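Local structure of uncharacterized protein (Treponema denticola ATCC 35404, 6R9N) at residues A15-I20 / D157-I162; R43-L48 / V70-T75; S207-Y212 / N239-L244; L219-Q224 / E232-F237. The protein probably senses ferrous iron and oxygen in bacterial chemotaxis, through a di-iron centre that stabilises a bound peroxide within a metallo-beta-lactamase-like fold. All coordinates share one frame; numbering follows the deposited sequence.

Interactions 1 and 2 both reach the seven-stranded sheet; their centres are 14 Å apart, and Asp-16 O lies 2.8 Å from Arg-43 N, a probable hydrogen bond between them. Interaction 1 also packs that sheet against the six-stranded one, where it touches interaction 4: Ile-162 meets Met-220 and Ala-222, and Arg-161 O is 2.8 Å from Leu-219 N. Interaction 4 includes Gln-224, a ligand of one iron of the di-iron site. It shares helix 232-242 with interaction 3, 12 Å away between centres, where the side chain of Trp-209 is about 13 Å from an iron. Interactions 2 and 3 lie on opposite sides of the chain's centre, 33 Å apart between centres.

Interaction 1: A15-I20 / D157-I162; sequences ADHKFI and DERSRI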
loop_
_atom_site.group_PDB
_atom_site.type_symbol
_atom_site.label_atom_id
_atom_site.label_comp_id
_atom_site.label_asym_id
_atom_site.label_seq_id
_atom_site.Cartn_x
_atom_site.Cartn_y
_atom_site.Cartn_z
ATOM N N ALA A 15 -7.070 6.545 35.863
ATOM C CA ALA A 15 -5.857 6.593 36.682
ATOM C C ALA A 15 -4.701 5.816 36.059
ATOM O O ALA A 15 -3.534 6.138 36.308
ATOM C CB ALA A 15 -6.156 6.072 38.086
ATOM N N ASP A 16 -4.995 4.778 35.276
ATOM C CA ASP A 16 -3.966 3.878 34.777
ATOM C C ASP A 16 -3.783 3.892 33.265
ATOM O O ASP A 16 -2.854 3.239 32.775
ATOM C CB ASP A 16 -4.266 2.445 35.243
ATOM C CG ASP A 16 -4.154 2.313 36.744
ATOM O OD1 ASP A 16 -3.149 2.824 37.298
ATOM O OD2 ASP A 16 -5.082 1.755 37.374
ATOM N N HIS A 17 -4.617 4.617 32.518
ATOM C CA HIS A 17 -4.716 4.416 31.078
ATOM C C HIS A 17 -5.173 5.708 30.413
ATOM O O HIS A 17 -6.148 6.313 30.856
ATOM C CB HIS A 17 -5.700 3.275 30.770
ATOM C CG HIS A 17 -5.847 2.961 29.312
ATOM N ND1 HIS A 17 -5.063 2.024 28.672
ATOM C CD2 HIS A 17 -6.719 3.421 28.378
ATOM C CE1 HIS A 17 -5.432 1.933 27.404
ATOM N NE2 HIS A 17 -6.438 2.762 27.201
ATOM N N LYS A 18 -4.473 6.126 29.360
ATOM C CA LYS A 18 -4.884 7.265 28.550
ATOM C C LYS A 18 -4.844 6.898 27.076
ATOM O O LYS A 18 -3.976 6.139 26.632
ATOM C CB LYS A 18 -3.980 8.487 28.752
ATOM C CG LYS A 18 -4.062 9.169 30.107
ATOM C CD LYS A 18 -3.210 10.428 30.092
ATOM C CE LYS A 18 -2.976 10.982 31.501
ATOM N NZ LYS A 18 -1.644 11.641 31.601
ATOM N N PHE A 19 -5.771 7.481 26.319
ATOM C CA PHE A 19 -5.780 7.438 24.861
ATOM C C PHE A 19 -5.697 8.884 24.378
ATOM O O PHE A 19 -6.549 9.703 24.738
ATOM C CB PHE A 19 -7.046 6.743 24.334
ATOM C CG PHE A 19 -6.978 6.332 22.880
ATOM C CD1 PHE A 19 -6.756 7.265 21.879
ATOM C CD2 PHE A 19 -7.158 5.001 22.514
ATOM C CE1 PHE A 19 -6.695 6.875 20.543
ATOM C CE2 PHE A 19 -7.110 4.604 21.196
ATOM C CZ PHE A 19 -6.882 5.531 20.206
ATOM N N ILE A 20 -4.680 9.187 23.564
ATOM C CA ILE A 20 -4.285 10.549 23.220
ATOM C C ILE A 20 -4.193 10.690 21.701
ATOM O O ILE A 20 -3.535 9.880 21.034
ATOM C CB ILE A 20 -2.929 10.924 23.853
ATOM C CG1 ILE A 20 -2.979 10.816 25.380
ATOM C CG2 ILE A 20 -2.464 12.326 23.377
ATOM C CD1 ILE A 20 -1.641 10.452 25.993
ATOM N N ASP A 157 -9.060 -0.279 21.532
ATOM C CA ASP A 157 -8.569 -0.109 22.894
ATOM C C ASP A 157 -9.753 -0.441 23.789
ATOM O O ASP A 157 -10.693 0.347 23.906
ATOM C CB ASP A 157 -8.050 1.315 23.093
ATOM C CG ASP A 157 -7.509 1.572 24.505
ATOM O OD1 ASP A 157 -6.750 0.739 25.030
ATOM O OD2 ASP A 157 -7.835 2.629 25.088
ATOM N N GLU A 158 -9.741 -1.638 24.389
ATOM C CA GLU A 158 -10.928 -2.100 25.104
ATOM C C GLU A 158 -11.306 -1.157 26.243
ATOM O O GLU A 158 -12.489 -0.857 26.439
ATOM C CB GLU A 158 -10.703 -3.514 25.644
ATOM C CG GLU A 158 -10.868 -4.586 24.576
ATOM C CD GLU A 158 -10.624 -5.991 25.094
ATOM O OE1 GLU A 158 -10.912 -6.942 24.353
ATOM O OE2 GLU A 158 -10.136 -6.155 26.235
ATOM N N ARG A 159 -10.314 -0.626 26.962
ATOM C CA ARG A 159 -10.611 0.157 28.163
ATOM C C ARG A 159 -11.299 1.482 27.829
ATOM O O ARG A 159 -12.230 1.898 28.529
ATOM C CB ARG A 159 -9.322 0.379 28.959
ATOM C CG ARG A 159 -9.382 1.530 29.973
ATOM C CD ARG A 159 -9.885 1.064 31.315
ATOM N NE ARG A 159 -9.060 -0.015 31.835
ATOM C CZ ARG A 159 -8.292 0.061 32.917
ATOM N NH1 ARG A 159 -7.587 -1.004 33.279
ATOM N NH2 ARG A 159 -8.234 1.179 33.640
ATOM N N SER A 160 -10.838 2.179 26.793
ATOM C CA SER A 160 -11.491 3.415 26.372
ATOM C C SER A 160 -12.691 3.164 25.466
ATOM O O SER A 160 -13.500 4.075 25.261
ATOM C CB SER A 160 -10.484 4.323 25.661
ATOM O OG SER A 160 -9.964 3.661 24.511
ATOM N N ARG A 161 -12.793 1.976 24.871
ATOM C CA ARG A 161 -13.760 1.708 23.799
ATOM C C ARG A 161 -13.556 2.626 22.588
ATOM O O ARG A 161 -14.509 2.991 21.898
ATOM C CB ARG A 161 -15.194 1.781 24.318
ATOM C CG ARG A 161 -15.458 0.674 25.333
ATOM C CD ARG A 161 -16.796 0.799 25.980
ATOM N NE ARG A 161 -17.866 0.576 25.031
ATOM C CZ ARG A 161 -19.146 0.767 25.320
ATOM N NH1 ARG A 161 -20.075 0.542 24.401
ATOM N NH2 ARG A 161 -19.493 1.179 26.536
ATOM N N ILE A 162 -12.300 2.964 22.298
ATOM C CA ILE A 162 -11.950 3.709 21.087
ATOM C C ILE A 162 -11.370 2.723 20.078
ATOM O O ILE A 162 -10.490 1.921 20.418
ATOM C CB ILE A 162 -10.951 4.843 21.378
ATOM C CG1 ILE A 162 -11.549 5.871 22.354
ATOM C CG2 ILE A 162 -10.519 5.524 20.068
ATOM C CD1 ILE A 162 -10.537 6.864 22.904
#
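A buried contact of mixed polar and apolar character joins His-17 and Phe-19, alternate residues of strand 17-21, next to the outermost strand 9-13 of the seven-stranded sheet, to Asp-157, Arg-159, Ser-160 and Ile-162, at and between the facing ends of strands 153-157 and 162-164. It belongs to the packing of the two sheets of the metallo-beta-lactamase-like fold. The imidazole and the carboxylate come from opposite directions and are nearly coplanar, their planes 19° apart. His-17 NE2 donates to the syn lone pair of Asp-157 OD2 over 2.5 Å, with an N-H...O angle of 161°. The same oxygen takes the hydroxyl of Ser-160, modelled so short that its length is doubtful, and a weak bond from Ser-160 N. Serine suits this turn because its OG also accepts from Ile-162 N at 3.3 Å, an ST turn, while Arg-161 and Ile-162 facing Asp-157 make a G1 beta bulge. Arg-159 slides across the imidazole, its CB over one face and its CG 3.6 Å from His-17 CD2; its charged end goes on to Ser-137 and Asp-14. Phe-19 lies with CG anti to its backbone N (chi1 -165°), which carries the ring to Ile-162: CG2 sits over one face, 3.6 Å from Phe-19 CZ, and Ile-162 CD1 is 3.6 Å from Phe-19 CG. At the ring edge comes Asp-157 CB, 3.8 Å from Phe-19 CD2. Because His-17 ND1 also bonds Asp-42, both ring nitrogens face carboxylates, which would probably favour a protonated imidazole and help offset the charge of buried Asp-157.

Interaction 2: R43-L48 / V70-T75; sequences RGRGVL and VDKIDT
Arg-45 grips Asp-74 side-on, with NE and NH1 each taking one carboxylate oxygen, beside the hydrogen-bonded start of parallel strands 45-49 and 73-77. The planes of the two groups are only 14° apart. Arg-45 NH1 reaches the syn lone pair of Asp-74 OD1 at 2.6 Å and 170°, and Arg-45 NE meets Asp-74 OD2 at 3.0 Å on its syn side. Bends at chi2 and chi3 fold the arginine back to this position, where the aliphatic part of Lys-72 covers one guanidinium face, its CB 3.6 Å from Arg-45 CZ. Along the backbone, Gly-46 N donates to Lys-72 O (2.9 Å), Gly-46 O receives Asp-74 N (3.1 Å), and Leu-48 N donates to Thr-75 O (2.9 Å). The register slips by one residue between Gly-46/Ile-73 and Val-47/Thr-75, so Asp-74 occupies a beta bulge. Gly-46 CA lies only 4.1 Å from Ile-73 CA, and the Ile-73 side chain fills the space beside it, so a residue without a side chain suits the place. Beta-branched Val-47 and Thr-75 lie side by side on one face of the sheet; crossover helix 57-65 of this beta-alpha-beta unit meets Leu-48 and Ile-73 through Ile-64. One water links the two segments, donating to Gly-44 O and accepting from Lys-72 NZ. Arg-45 NH2 and Lys-72 NZ stand 5.3 Å apart, and the Asp-74 carboxylate probably eases the repulsion between these like charges.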
loop_
_atom_site.group_PDB
_atom_site.type_symbol
_atom_site.label_atom_id
_atom_site.label_comp_id
_atom_site.label_asym_id
_atom_site.label_seq_id
_atom_site.Cartn_x
_atom_site.Cartn_y
_atom_site.Cartn_z
ATOM N N ARG A 43 -0.141 2.575 32.521
ATOM C CA ARG A 43 0.796 2.450 33.636
ATOM C C ARG A 43 2.180 2.959 33.243
ATOM O O ARG A 43 3.201 2.317 33.496
ATOM C CB ARG A 43 0.863 1.005 34.134
ATOM C CG ARG A 43 -0.423 0.510 34.791
ATOM C CD ARG A 43 -0.478 0.805 36.294
ATOM N NE ARG A 43 0.555 0.089 37.045
ATOM N NH1 ARG A 43 1.475 -1.739 38.100
ATOM N NH2 ARG A 43 -0.594 -1.915 37.136
ATOM N N GLY A 44 2.215 4.092 32.544
ATOM C CA GLY A 44 3.481 4.699 32.214
ATOM C C GLY A 44 4.178 4.155 30.985
ATOM O O GLY A 44 5.284 4.611 30.685
ATOM N N ARG A 45 3.612 3.166 30.295
ATOM C CA ARG A 45 4.202 2.635 29.067
ATOM C C ARG A 45 3.363 3.070 27.868
ATOM O O ARG A 45 2.164 3.331 28.000
ATOM C CB ARG A 45 4.305 1.106 29.115
ATOM C CG ARG A 45 4.672 0.558 30.497
ATOM C CD ARG A 45 6.095 0.948 30.873
ATOM N NE ARG A 45 6.999 0.695 29.757
ATOM C CZ ARG A 45 8.301 0.950 29.766
ATOM N NH1 ARG A 45 9.034 0.681 28.692
ATOM N NH2 ARG A 45 8.874 1.454 30.846
ATOM N N GLY A 46 3.995 3.159 26.696
ATOM C CA GLY A 46 3.376 3.754 25.519
ATOM C C GLY A 46 3.118 2.763 24.392
ATOM O O GLY A 46 3.848 1.787 24.224
ATOM N N VAL A 47 2.057 3.020 23.629
ATOM C CA VAL A 47 1.753 2.309 22.389
ATOM C C VAL A 47 1.495 3.375 21.330
ATOM O O VAL A 47 0.593 4.206 21.494
ATOM C CB VAL A 47 0.532 1.378 22.530
ATOM C CG1 VAL A 47 0.193 0.720 21.192
ATOM C CG2 VAL A 47 0.753 0.331 23.636
ATOM N N LEU A 48 2.301 3.378 20.275
ATOM C CA LEU A 48 2.235 4.401 19.235
ATOM C C LEU A 48 1.482 3.873 18.022
ATOM O O LEU A 48 1.846 2.828 17.478
ATOM C CB LEU A 48 3.650 4.822 18.842
ATOM C CG LEU A 48 3.860 6.080 18.007
ATOM C CD1 LEU A 48 3.116 7.281 18.616
ATOM C CD2 LEU A 48 5.364 6.353 17.900
ATOM N N VAL A 70 9.999 8.875 25.633
ATOM C CA VAL A 70 9.971 8.132 24.381
ATOM C C VAL A 70 10.657 6.787 24.563
ATOM O O VAL A 70 10.371 5.824 23.837
ATOM C CB VAL A 70 10.618 8.973 23.261
ATOM C CG1 VAL A 70 12.128 8.805 23.260
ATOM C CG2 VAL A 70 10.042 8.597 21.913
ATOM N N ASP A 71 11.565 6.708 25.534
ATOM C CA ASP A 71 12.129 5.492 26.101
ATOM C C ASP A 71 11.103 4.388 26.315
ATOM O O ASP A 71 11.403 3.207 26.127
ATOM C CB ASP A 71 12.775 5.826 27.454
ATOM C CG ASP A 71 14.274 5.772 27.414
ATOM O OD1 ASP A 71 14.813 5.234 26.427
ATOM O OD2 ASP A 71 14.914 6.258 28.376
ATOM N N LYS A 72 9.914 4.756 26.786
ATOM C CA LYS A 72 8.978 3.795 27.350
ATOM C C LYS A 72 7.876 3.385 26.383
ATOM O O LYS A 72 6.895 2.761 26.805
ATOM C CB LYS A 72 8.385 4.361 28.639
ATOM C CG LYS A 72 9.448 4.970 29.529
ATOM C CD LYS A 72 9.195 4.688 30.984
ATOM C CE LYS A 72 9.896 5.720 31.857
ATOM N NZ LYS A 72 8.977 6.295 32.884
ATOM N N ILE A 73 8.007 3.720 25.104
ATOM C CA ILE A 73 7.123 3.170 24.082
ATOM C C ILE A 73 7.563 1.739 23.804
ATOM O O ILE A 73 8.643 1.504 23.261
ATOM C CB ILE A 73 7.129 4.024 22.810
ATOM C CG1 ILE A 73 6.423 5.356 23.110
ATOM C CG2 ILE A 73 6.437 3.283 21.675
ATOM C CD1 ILE A 73 6.720 6.473 22.134
ATOM N N ASP A 74 6.735 0.780 24.205
ATOM C CA ASP A 74 7.016 -0.634 24.030
ATOM C C ASP A 74 6.485 -1.187 22.723
ATOM O O ASP A 74 6.987 -2.215 22.252
ATOM C CB ASP A 74 6.397 -1.440 25.174
ATOM C CG ASP A 74 6.903 -1.007 26.537
ATOM O OD1 ASP A 74 8.072 -0.561 26.626
ATOM O OD2 ASP A 74 6.130 -1.114 27.517
ATOM N N THR A 75 5.475 -0.547 22.139
ATOM C CA THR A 75 4.782 -1.092 20.983
ATOM C C THR A 75 4.496 0.017 19.980
ATOM O O THR A 75 4.137 1.129 20.360
ATOM C CB THR A 75 3.476 -1.775 21.416
ATOM O OG1 THR A 75 3.789 -2.949 22.175
ATOM C CG2 THR A 75 2.633 -2.185 20.215
HETATM O O HOH W 1 5.978 6.996 32.539
#

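Interaction 3: S207-Y212 / N239-L244; sequences SKWVEY and NWLSGL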
loop_
_atom_site.group_PDB
_atom_site.type_symbol
_atom_site.label_atom_id
_atom_site.label_comp_id
_atom_site.label_asym_id
_atom_site.label_seq_id
_atom_site.Cartn_x
_atom_site.Cartn_y
_atom_site.Cartn_z
ATOM N N SER A 207 -19.466 -4.292 4.335
ATOM C CA SER A 207 -20.599 -4.601 5.209
ATOM C C SER A 207 -20.282 -5.686 6.228
ATOM O O SER A 207 -20.861 -5.673 7.320
ATOM C CB SER A 207 -21.824 -5.010 4.388
ATOM O OG SER A 207 -21.542 -6.176 3.635
ATOM N N LYS A 208 -19.391 -6.634 5.891
ATOM C CA LYS A 208 -18.912 -7.595 6.883
ATOM C C LYS A 208 -18.106 -6.901 7.979
ATOM O O LYS A 208 -18.226 -7.241 9.165
ATOM C CB LYS A 208 -18.063 -8.675 6.210
ATOM C CG LYS A 208 -17.628 -9.801 7.160
ATOM N N TRP A 209 -17.259 -5.939 7.600
ATOM C CA TRP A 209 -16.511 -5.165 8.588
ATOM C C TRP A 209 -17.454 -4.453 9.549
ATOM O O TRP A 209 -17.284 -4.530 10.767
ATOM C CB TRP A 209 -15.607 -4.153 7.884
ATOM C CG TRP A 209 -14.617 -3.454 8.806
ATOM C CD1 TRP A 209 -13.383 -3.914 9.188
ATOM C CD2 TRP A 209 -14.777 -2.179 9.429
ATOM N NE1 TRP A 209 -12.769 -3.005 10.007
ATOM C CE2 TRP A 209 -13.606 -1.932 10.182
ATOM C CE3 TRP A 209 -15.804 -1.228 9.445
ATOM C CZ2 TRP A 209 -13.432 -0.774 10.923
ATOM C CZ3 TRP A 209 -15.620 -0.076 10.174
ATOM C CH2 TRP A 209 -14.445 0.143 10.905
ATOM N N VAL A 210 -18.447 -3.737 9.013
ATOM C CA VAL A 210 -19.420 -3.042 9.865
ATOM C C VAL A 210 -20.049 -4.002 10.876
ATOM O O VAL A 210 -20.157 -3.689 12.074
ATOM C CB VAL A 210 -20.489 -2.346 9.009
ATOM C CG1 VAL A 210 -21.656 -1.975 9.890
ATOM C CG2 VAL A 210 -19.894 -1.110 8.322
ATOM N N GLU A 211 -20.498 -5.170 10.399
ATOM C CA GLU A 211 -21.121 -6.155 11.287
ATOM C C GLU A 211 -20.157 -6.605 12.378
ATOM O O GLU A 211 -20.560 -6.816 13.532
ATOM C CB GLU A 211 -21.598 -7.366 10.477
ATOM N N TYR A 212 -18.891 -6.811 12.016
ATOM C CA TYR A 212 -17.868 -7.167 12.994
ATOM C C TYR A 212 -17.683 -6.047 14.005
ATOM O O TYR A 212 -17.722 -6.272 15.224
ATOM C CB TYR A 212 -16.556 -7.473 12.259
ATOM C CG TYR A 212 -15.437 -8.100 13.071
ATOM C CD1 TYR A 212 -14.710 -7.352 13.989
ATOM C CD2 TYR A 212 -15.079 -9.433 12.886
ATOM C CE1 TYR A 212 -13.674 -7.918 14.727
ATOM C CE2 TYR A 212 -14.039 -10.012 13.611
ATOM C CZ TYR A 212 -13.338 -9.240 14.527
ATOM O OH TYR A 212 -12.307 -9.787 15.254
ATOM N N ASN A 239 -23.740 3.132 9.786
ATOM C CA ASN A 239 -24.926 2.936 8.951
ATOM C C ASN A 239 -24.641 3.317 7.507
ATOM O O ASN A 239 -24.994 2.577 6.576
ATOM C CB ASN A 239 -26.106 3.752 9.489
ATOM C CG ASN A 239 -26.626 3.226 10.814
ATOM O OD1 ASN A 239 -26.329 2.091 11.214
ATOM N ND2 ASN A 239 -27.405 4.053 11.511
ATOM N N TRP A 240 -23.964 4.451 7.304
ATOM C CA TRP A 240 -23.637 4.900 5.954
ATOM C C TRP A 240 -22.717 3.905 5.246
ATOM O O TRP A 240 -22.931 3.563 4.076
ATOM C CB TRP A 240 -23.003 6.285 6.021
ATOM C CG TRP A 240 -22.391 6.741 4.741
ATOM C CD1 TRP A 240 -23.034 7.306 3.677
ATOM C CD2 TRP A 240 -21.002 6.696 4.393
ATOM N NE1 TRP A 240 -22.131 7.614 2.683
ATOM C CE2 TRP A 240 -20.877 7.248 3.098
ATOM C CE3 TRP A 240 -19.851 6.244 5.050
ATOM C CZ2 TRP A 240 -19.651 7.366 2.455
ATOM C CZ3 TRP A 240 -18.636 6.354 4.409
ATOM C CH2 TRP A 240 -18.544 6.910 3.122
ATOM N N LEU A 241 -21.680 3.430 5.946
ATOM C CA LEU A 241 -20.691 2.559 5.314
ATOM C C LEU A 241 -21.295 1.217 4.911
ATOM O O LEU A 241 -21.002 0.700 3.823
ATOM C CB LEU A 241 -19.508 2.344 6.262
ATOM C CG LEU A 241 -18.349 1.536 5.668
ATOM C CD1 LEU A 241 -17.831 2.182 4.371
ATOM C CD2 LEU A 241 -17.223 1.343 6.683
ATOM N N SER A 242 -22.163 0.649 5.758
ATOM C CA SER A 242 -22.654 -0.700 5.510
ATOM C C SER A 242 -23.436 -0.792 4.208
ATOM O O SER A 242 -23.480 -1.860 3.595
ATOM C CB SER A 242 -23.518 -1.173 6.679
ATOM O OG SER A 242 -24.710 -0.418 6.731
ATOM N N GLY A 243 -24.032 0.310 3.758
ATOM C CA GLY A 243 -24.742 0.334 2.500
ATOM C C GLY A 243 -23.987 0.925 1.330
ATOM O O GLY A 243 -24.568 1.064 0.251
ATOM N N LEU A 244 -22.710 1.277 1.502
ATOM C CA LEU A 244 -21.960 1.961 0.454
ATOM C C LEU A 244 -21.550 0.996 -0.641
ATOM O O LEU A 244 -21.004 -0.077 -0.365
ATOM C CB LEU A 244 -20.713 2.630 1.024
ATOM C CG LEU A 244 -19.910 3.535 0.083
ATOM C CD1 LEU A 244 -20.652 4.825 -0.221
ATOM C CD2 LEU A 244 -18.541 3.858 0.701
#
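Ser-207 and Ser-242 bring helix 203-215 close to the C-terminal end of helix 232-242, with only 4.4 Å between their CA atoms. Small residues suit so tight an approach: Ser-207 CB rests 3.6 Å from Ser-242 O, and neither hydroxyl is used across the gap. Each turns instead to a carbonyl of its own helix, Ser-207 OG to Asn-203 O and Ser-242 OG to Asn-239 O at 3.0 Å. Beyond the serines the contact becomes apolar. Val-210 presents both methyls to the other helix. Val-210 CG1, placed anti to the backbone N (chi1 165°), reaches Ser-242 CB at 3.8 Å, an orientation that turns Val-210 CG2 to Leu-241 CD2, at 4.0 Å, and to the backbone of Ser-242. Branching at the beta carbon is what lets one short side chain reach two neighbours. Leu-241 carries the same methyl on to the benzo part of Trp-209, where Leu-241 CD2 stands 4.0 Å from Trp-209 CE3; the two side chains cross at about a right angle. Asn-203 ND2 bonds both Ser-242 O and Leu-244 O, tying the end of helix 232-242 and the residues just after it to the start of helix 203-215. Trp-209 and Leu-241 both reach Ile-168 in a neighbouring loop, and Trp-209 NE1 bonds Ser-144. Trp-240, pointing away from this contact, and Leu-244 pack on helix 185-199; from helix 203-215, Lys-208 touches Phe-255 of the second subunit.

Interaction 4: L219-Q224 / E232-F237; sequences LMIAPQ and EQVNNF. With FE (Fe (III) ion), chain C.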
loop_
_atom_site.group_PDB
_atom_site.type_symbol
_atom_site.label_atom_id
_atom_site.label_comp_id
_atom_site.label_asym_id
_atom_site.label_seq_id
_atom_site.Cartn_x
_atom_site.Cartn_y
_atom_site.Cartn_z
ATOM N N LEU A 219 -17.232 3.412 21.403
ATOM C CA LEU A 219 -17.738 4.751 21.647
ATOM C C LEU A 219 -17.142 5.788 20.709
ATOM O O LEU A 219 -17.757 6.838 20.502
ATOM C CB LEU A 219 -17.465 5.141 23.100
ATOM C CG LEU A 219 -18.208 4.236 24.091
ATOM C CD1 LEU A 219 -17.737 4.460 25.519
ATOM C CD2 LEU A 219 -19.714 4.468 23.973
ATOM N N MET A 220 -15.975 5.516 20.127
ATOM C CA MET A 220 -15.354 6.410 19.156
ATOM C C MET A 220 -14.747 5.595 18.025
ATOM O O MET A 220 -14.271 4.473 18.233
ATOM C CB MET A 220 -14.213 7.260 19.743
ATOM C CG MET A 220 -14.597 8.340 20.709
ATOM S SD MET A 220 -13.144 9.324 21.152
ATOM C CE MET A 220 -13.828 10.172 22.575
ATOM N N ILE A 221 -14.711 6.201 16.841
ATOM C CA ILE A 221 -13.941 5.693 15.718
ATOM C C ILE A 221 -12.954 6.783 15.318
ATOM O O ILE A 221 -13.362 7.860 14.861
ATOM C CB ILE A 221 -14.847 5.285 14.541
ATOM C CG1 ILE A 221 -15.700 4.075 14.946
ATOM C CG2 ILE A 221 -14.008 4.981 13.293
ATOM C CD1 ILE A 221 -16.702 3.600 13.896
ATOM N N ALA A 222 -11.656 6.503 15.486
ATOM C CA ALA A 222 -10.607 7.490 15.250
ATOM C C ALA A 222 -9.789 7.083 14.036
ATOM O O ALA A 222 -8.962 6.167 14.133
ATOM C CB ALA A 222 -9.703 7.628 16.476
ATOM N N PRO A 223 -9.959 7.741 12.899
ATOM C CA PRO A 223 -9.272 7.327 11.678
ATOM C C PRO A 223 -7.870 7.918 11.567
ATOM O O PRO A 223 -7.462 8.801 12.326
ATOM C CB PRO A 223 -10.192 7.868 10.567
ATOM C CG PRO A 223 -10.787 9.128 11.169
ATOM C CD PRO A 223 -10.852 8.899 12.686
ATOM N N GLN A 224 -7.135 7.400 10.593
ATOM C CA GLN A 224 -5.791 7.864 10.304
ATOM C C GLN A 224 -5.783 9.209 9.578
ATOM O O GLN A 224 -4.716 9.818 9.452
ATOM C CB GLN A 224 -5.065 6.777 9.490
ATOM C CG GLN A 224 -3.558 6.843 9.500
ATOM C CD GLN A 224 -2.999 6.909 8.099
ATOM O OE1 GLN A 224 -3.490 6.223 7.184
ATOM N NE2 GLN A 224 -1.963 7.734 7.911
ATOM N N GLU A 232 -23.377 9.473 18.639
ATOM C CA GLU A 232 -24.265 9.169 17.527
ATOM C C GLU A 232 -23.539 9.155 16.189
ATOM O O GLU A 232 -24.046 8.579 15.225
ATOM C CB GLU A 232 -25.405 10.184 17.493
ATOM C CG GLU A 232 -24.979 11.565 17.019
ATOM C CD GLU A 232 -24.312 12.406 18.120
ATOM O OE1 GLU A 232 -24.651 12.211 19.314
ATOM O OE2 GLU A 232 -23.450 13.262 17.786
ATOM N N GLN A 233 -22.381 9.800 16.088
ATOM C CA GLN A 233 -21.690 9.803 14.806
ATOM C C GLN A 233 -21.040 8.458 14.493
ATOM O O GLN A 233 -20.838 8.155 13.312
ATOM C CB GLN A 233 -20.654 10.940 14.762
ATOM C CG GLN A 233 -21.233 12.365 14.837
ATOM C CD GLN A 233 -22.270 12.676 13.756
ATOM O OE1 GLN A 233 -22.491 11.896 12.841
ATOM N NE2 GLN A 233 -22.913 13.824 13.872
ATOM N N VAL A 234 -20.724 7.647 15.515
ATOM C CA VAL A 234 -20.310 6.264 15.275
ATOM C C VAL A 234 -21.408 5.506 14.548
ATOM O O VAL A 234 -21.171 4.881 13.510
ATOM C CB VAL A 234 -19.955 5.556 16.595
ATOM C CG1 VAL A 234 -19.741 4.057 16.321
ATOM C CG2 VAL A 234 -18.735 6.200 17.275
ATOM N N ASN A 235 -22.627 5.544 15.096
ATOM C CA ASN A 235 -23.775 4.932 14.432
ATOM C C ASN A 235 -23.976 5.508 13.040
ATOM O O ASN A 235 -24.251 4.771 12.088
ATOM C CB ASN A 235 -25.038 5.129 15.265
ATOM C CG ASN A 235 -25.184 4.084 16.336
ATOM O OD1 ASN A 235 -24.631 2.987 16.227
ATOM N ND2 ASN A 235 -25.916 4.422 17.400
ATOM N N ASN A 236 -23.885 6.829 12.915
ATOM C CA ASN A 236 -24.099 7.454 11.618
ATOM C C ASN A 236 -23.100 6.924 10.601
ATOM O O ASN A 236 -23.478 6.510 9.504
ATOM C CB ASN A 236 -23.977 8.971 11.744
ATOM C CG ASN A 236 -25.234 9.616 12.294
ATOM O OD1 ASN A 236 -26.296 8.994 12.351
ATOM N ND2 ASN A 236 -25.124 10.879 12.678
ATOM N N PHE A 237 -21.819 6.891 10.970
ATOM C CA PHE A 237 -20.806 6.416 10.038
ATOM C C PHE A 237 -21.033 4.950 9.680
ATOM O O PHE A 237 -21.038 4.575 8.500
ATOM C CB PHE A 237 -19.405 6.612 10.621
ATOM C CG PHE A 237 -18.340 6.015 9.759
ATOM C CD1 PHE A 237 -17.948 6.653 8.591
ATOM C CD2 PHE A 237 -17.801 4.785 10.058
ATOM C CE1 PHE A 237 -16.997 6.093 7.777
ATOM C CE2 PHE A 237 -16.857 4.219 9.241
ATOM C CZ PHE A 237 -16.451 4.876 8.095
HETATM FE FE FE C . -3.838 6.554 4.920
#
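Gln-224 OE1 binds an iron(III) ion at 2.3 Å, at the end of the segment whose earlier residues pack on helix 232-242. Asp-84, Asp-167 and His-225 supply further ligands to this iron, and the oxygen atom of the di-iron site touches Gln-224 as well. Glutamine suits the place in having a neutral carbonyl on an arm that can bend: CG lies anti to the backbone N (chi1 -160°), and a turn at chi2 swings the amide to the metal. Upstream, strand 220-222 runs between strands 162-164 and 229-230 of the six-stranded sheet, and helix 232-242 follows the outer strand to cover one face of it, a layering of helix on sheet usual in the metallo-beta-lactamase-like fold. The axes of the short segments, strand 220-222 and helix 232-237, approach to 8.0 Å, with 65° between their directions. Ile-221 is the strand residue that faces the helix. Its CD1 lies 3.9 Å from Val-234 CG1 and 4.2 Å from Phe-237 CD2, reaching between a branched side chain and an aromatic one a turn further along. The other methyl, Val-234 CG2, presses on the backbone, 3.4 Å from Leu-219 O and 3.9 Å from Met-220 CA. Phe-237 also meets the ring of Tyr-229 and packs on Phe-185 and Ile-192 of helix 185-199. On the helix itself, Asn-236 ND2 donates to Gln-233 OE1 at 2.8 Å, approaching from above the plane of that carbonyl.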